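Local coordinates for heat-inducible transcription repressor HrcA (PDB 1STZ), which probably represses the class I heat-shock operons grpE-dnaK-dnaJ and groELS by binding DNA and preventing their induction, at residues P36-S39 / Q40-L43; L325-L328 / S329-F332. All coordinates share one frame; numbering follows the deposited sequence.

Interaction 1. Residues P36-S39 / Q40-L43; sequences PVSS and QRVL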
loop_
_atom_site.group_PDB
_atom_site.type_symbol
_atom_site.label_atom_id
_atom_site.label_comp_id
_atom_site.label_asym_id
_atom_site.label_seq_id
_atom_site.Cartn_x
_atom_site.Cartn_y
_atom_site.Cartn_z
ATOM N N PRO A 36 -4.960 -34.921 -6.194
ATOM C CA PRO A 36 -4.954 -35.995 -5.197
ATOM C C PRO A 36 -3.538 -36.248 -4.664
ATOM O O PRO A 36 -2.603 -36.246 -5.448
ATOM C CB PRO A 36 -5.495 -37.197 -5.973
ATOM C CG PRO A 36 -6.277 -36.615 -7.095
ATOM C CD PRO A 36 -5.610 -35.334 -7.451
ATOM N N VAL A 37 -3.400 -36.430 -3.352
ATOM C CA VAL A 37 -2.105 -36.563 -2.695
ATOM C C VAL A 37 -1.828 -38.010 -2.293
ATOM O O VAL A 37 -2.550 -38.588 -1.476
ATOM C CB VAL A 37 -2.020 -35.674 -1.439
ATOM C CG1 VAL A 37 -0.649 -35.784 -0.794
ATOM C CG2 VAL A 37 -2.352 -34.208 -1.775
ATOM N N SER A 38 -0.770 -38.581 -2.862
ATOM C CA SER A 38 -0.399 -39.964 -2.588
ATOM C C SER A 38 0.489 -40.092 -1.351
ATOM O O SER A 38 0.981 -39.098 -0.827
ATOM C CB SER A 38 0.326 -40.548 -3.789
ATOM O OG SER A 38 1.584 -39.916 -3.965
ATOM N N SER A 39 0.684 -41.327 -0.896
ATOM C CA SER A 39 1.604 -41.624 0.201
ATOM C C SER A 39 3.021 -41.128 -0.118
ATOM O O SER A 39 3.683 -40.501 0.719
ATOM C CB SER A 39 1.641 -43.135 0.454
ATOM O OG SER A 39 2.092 -43.836 -0.702
ATOM N N GLN A 40 3.469 -41.406 -1.343
ATOM C CA GLN A 40 4.789 -40.987 -1.804
ATOM C C GLN A 40 4.937 -39.468 -1.793
ATOM O O GLN A 40 6.032 -38.963 -1.552
ATOM C CB GLN A 40 5.087 -41.520 -3.216
ATOM C CG GLN A 40 4.816 -43.016 -3.440
ATOM C CD GLN A 40 5.172 -43.897 -2.244
ATOM O OE1 GLN A 40 4.374 -44.048 -1.314
ATOM N NE2 GLN A 40 6.361 -44.485 -2.273
ATOM N N ARG A 41 3.847 -38.745 -2.058
ATOM C CA ARG A 41 3.883 -37.283 -2.037
ATOM C C ARG A 41 4.107 -36.770 -0.623
ATOM O O ARG A 41 4.929 -35.880 -0.426
ATOM C CB ARG A 41 2.595 -36.656 -2.600
ATOM C CG ARG A 41 2.540 -36.540 -4.134
ATOM C CD ARG A 41 3.351 -35.392 -4.777
ATOM N NE ARG A 41 3.704 -34.303 -3.856
ATOM C CZ ARG A 41 4.804 -33.548 -3.960
ATOM N NH1 ARG A 41 5.676 -33.727 -4.948
ATOM N NH2 ARG A 41 5.037 -32.599 -3.064
ATOM N N VAL A 42 3.388 -37.320 0.360
ATOM C CA VAL A 42 3.456 -36.765 1.721
ATOM C C VAL A 42 4.850 -36.952 2.326
ATOM O O VAL A 42 5.294 -36.129 3.118
ATOM C CB VAL A 42 2.326 -37.273 2.705
ATOM C CG1 VAL A 42 1.080 -37.722 1.967
ATOM C CG2 VAL A 42 2.820 -38.362 3.642
ATOM N N LEU A 43 5.535 -38.020 1.936
ATOM C CA LEU A 43 6.892 -38.262 2.406
ATOM C C LEU A 43 7.871 -37.245 1.827
ATOM O O LEU A 43 8.784 -36.800 2.519
ATOM C CB LEU A 43 7.340 -39.676 2.034
ATOM C CG LEU A 43 6.671 -40.820 2.794
ATOM C CD1 LEU A 43 7.340 -42.139 2.438
ATOM C CD2 LEU A 43 6.708 -40.573 4.302
#

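Interaction 2. Residues L325-L328 / S329-F332; sequences LNRL and SEYF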
loop_
_atom_site.group_PDB
_atom_site.type_symbol
_atom_site.label_atom_id
_atom_site.label_comp_id
_atom_site.label_asym_id
_atom_site.label_seq_id
_atom_site.Cartn_x
_atom_site.Cartn_y
_atom_site.Cartn_z
ATOM N N LEU A 325 -11.899 -6.798 9.929
ATOM C CA LEU A 325 -13.055 -6.661 10.793
ATOM C C LEU A 325 -12.718 -5.833 12.013
ATOM O O LEU A 325 -13.487 -4.965 12.370
ATOM C CB LEU A 325 -13.599 -7.997 11.264
ATOM C CG LEU A 325 -14.899 -8.567 10.688
ATOM C CD1 LEU A 325 -15.392 -9.586 11.654
ATOM C CD2 LEU A 325 -15.959 -7.535 10.440
ATOM N N ASN A 326 -11.607 -6.134 12.680
ATOM C CA ASN A 326 -11.168 -5.333 13.831
ATOM C C ASN A 326 -10.918 -3.856 13.455
ATOM O O ASN A 326 -11.163 -2.972 14.259
ATOM C CB ASN A 326 -9.893 -5.900 14.452
ATOM C CG ASN A 326 -10.128 -7.188 15.227
ATOM O OD1 ASN A 326 -11.258 -7.561 15.527
ATOM N ND2 ASN A 326 -9.044 -7.871 15.560
ATOM N N ARG A 327 -10.442 -3.610 12.237
ATOM C CA ARG A 327 -10.234 -2.242 11.747
ATOM C C ARG A 327 -11.538 -1.521 11.523
ATOM O O ARG A 327 -11.624 -0.337 11.755
ATOM C CB ARG A 327 -9.493 -2.231 10.408
ATOM C CG ARG A 327 -8.011 -2.126 10.505
ATOM C CD ARG A 327 -7.428 -2.854 11.627
ATOM N NE ARG A 327 -6.704 -1.995 12.538
ATOM C CZ ARG A 327 -6.621 -2.177 13.857
ATOM N NH1 ARG A 327 -7.242 -3.191 14.456
ATOM N NH2 ARG A 327 -5.873 -1.326 14.603
ATOM N N LEU A 328 -12.546 -2.237 11.049
ATOM C CA LEU A 328 -13.829 -1.629 10.776
ATOM C C LEU A 328 -14.476 -1.268 12.087
ATOM O O LEU A 328 -15.020 -0.184 12.223
ATOM C CB LEU A 328 -14.743 -2.575 9.981
ATOM C CG LEU A 328 -14.419 -2.702 8.496
ATOM C CD1 LEU A 328 -15.337 -3.712 7.864
ATOM C CD2 LEU A 328 -14.543 -1.367 7.803
ATOM N N SER A 329 -14.400 -2.176 13.058
ATOM C CA SER A 329 -14.908 -1.893 14.397
ATOM C C SER A 329 -14.224 -0.672 14.979
ATOM O O SER A 329 -14.862 0.150 15.631
ATOM C CB SER A 329 -14.728 -3.091 15.333
ATOM O OG SER A 329 -15.637 -4.104 14.962
ATOM N N GLU A 330 -12.931 -0.531 14.721
ATOM C CA GLU A 330 -12.184 0.628 15.231
ATOM C C GLU A 330 -12.654 1.931 14.587
ATOM O O GLU A 330 -12.850 2.936 15.290
ATOM C CB GLU A 330 -10.711 0.489 14.947
ATOM C CG GLU A 330 -9.852 0.341 16.171
ATOM C CD GLU A 330 -8.494 -0.242 15.811
ATOM O OE1 GLU A 330 -8.093 -1.229 16.463
ATOM O OE2 GLU A 330 -7.848 0.290 14.864
ATOM N N TYR A 331 -12.786 1.925 13.253
ATOM C CA TYR A 331 -13.304 3.082 12.556
ATOM C C TYR A 331 -14.711 3.452 13.094
ATOM O O TYR A 331 -14.956 4.585 13.478
ATOM C CB TYR A 331 -13.339 2.907 11.024
ATOM C CG TYR A 331 -13.962 4.142 10.396
ATOM C CD1 TYR A 331 -13.198 5.279 10.124
ATOM C CD2 TYR A 331 -15.324 4.210 10.188
ATOM C CE1 TYR A 331 -13.792 6.433 9.602
ATOM C CE2 TYR A 331 -15.930 5.358 9.684
ATOM C CZ TYR A 331 -15.162 6.466 9.393
ATOM O OH TYR A 331 -15.798 7.594 8.887
ATOM N N PHE A 332 -15.627 2.496 13.127
ATOM C CA PHE A 332 -17.023 2.798 13.477
ATOM C C PHE A 332 -17.187 3.203 14.948
ATOM O O PHE A 332 -17.981 4.107 15.267
ATOM C CB PHE A 332 -17.964 1.668 13.032
ATOM C CG PHE A 332 -18.285 1.736 11.578
ATOM C CD1 PHE A 332 -17.465 1.129 10.631
ATOM C CD2 PHE A 332 -19.362 2.491 11.138
ATOM C CE1 PHE A 332 -17.736 1.260 9.294
ATOM C CE2 PHE A 332 -19.652 2.608 9.793
ATOM C CZ PHE A 332 -18.838 1.998 8.865
#

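Interaction 1. Residues P36-S39 / Q40-L43
The Ser38 carbonyl faces the first turn of helix 39-45 and accepts a hydrogen bond from Val42 N, 3.2 Å from Ser38 O with an N-H...O angle of 152°. Ser38 is the N-cap of this helix, which belongs to a fold consistent with a winged helix: three helices followed by a small antiparallel hairpin. The first amides of a helix have no earlier turn of carbonyls to bond to, and a serine suits the cap because its short side chain can stand in. Its OG accepts from Arg41 N at 3.2 Å, and a chi1 of 67°, with OG held between the backbone N and the carbonyl carbon, turns the oxygen to that amide. Arg41 CG comes within 3.5 Å of Ser38 OG.

A hydrophobic staple reinforces the cap. Val37, just before Ser38, and Val42, four residues after it, cross at about a right angle, and Val37 CG1 meets Val42 CG1 at 3.8 Å. Branched apolar side chains fit here: Val42 also packs on Ile26 of helix 17-33 and Ile55 of helix 52-64, so the staple merges with the core between the three helices. The fit is tight on one side, for Val42, with its chi1 of -25° well away from a staggered value, brings CG1 to 3.1 Å from Ser38 O.

Interaction 2. Residues L325-L328 / S329-F332
Arg327 and Glu330, three residues apart on helix 314-334, form a salt bridge in which Arg327 NH2 stands 2.6 Å from Glu330 OE2. The two chains run side by side in the same direction, yet their flat ends are turned 85° apart, and OE2 lies over one face of the guanidinium instead of meeting its edge. Bends at chi2 (37°) and chi3 of Arg327 fold its long chain toward the carboxylate. Arg327 also makes a cation-pi contact with Tyr323, one turn earlier. An alanine here would remove the guanidinium, which would probably leave the Glu330 carboxylate without its opposite charge and more able to turn.

Beneath these side chains the backbone fixes the spacing: Glu330 N bonds Asn326 O at 3.0 Å, and Phe332 N bonds Leu328 O at 2.9 Å. Leu328 O also lies at the edge of the Phe332 ring, 3.2 Å from CD1. Ser329, small enough to sit against a sheet, gives only a weak bond from OG to Leu325 O; its stronger partner is Phe295 N on strand 287-296. Leucine and phenylalanine suit the buried side, where Leu328 and Phe332 both reach Leu120 of helix 116-131 and Tyr294 of the strand. The whole is an amphipathic alpha helix, its charged pair on one side and its apolar side packed on an antiparallel sheet, in a domain related to the GAF clan.

Interactions 1 and 2 do not touch: their centres are about 42 Å apart and their nearest atoms about 31 Å. They occur in series along the chain and belong to different parts of it: residues 36-43 lie among the N-terminal helices, their centre about 34 Å from the chain centre, whereas the centre of residues 325-332, in the C-terminal HrcA domain, is about 13 Å from it. The first is the start of a helix in what is probably the DNA-binding part; the second lies in the C-terminal half of a long helix packed on a sheet. Another subunit comes close at interaction 2, where Tyr331 packs on Lys177 of the second subunit, but not at interaction 1.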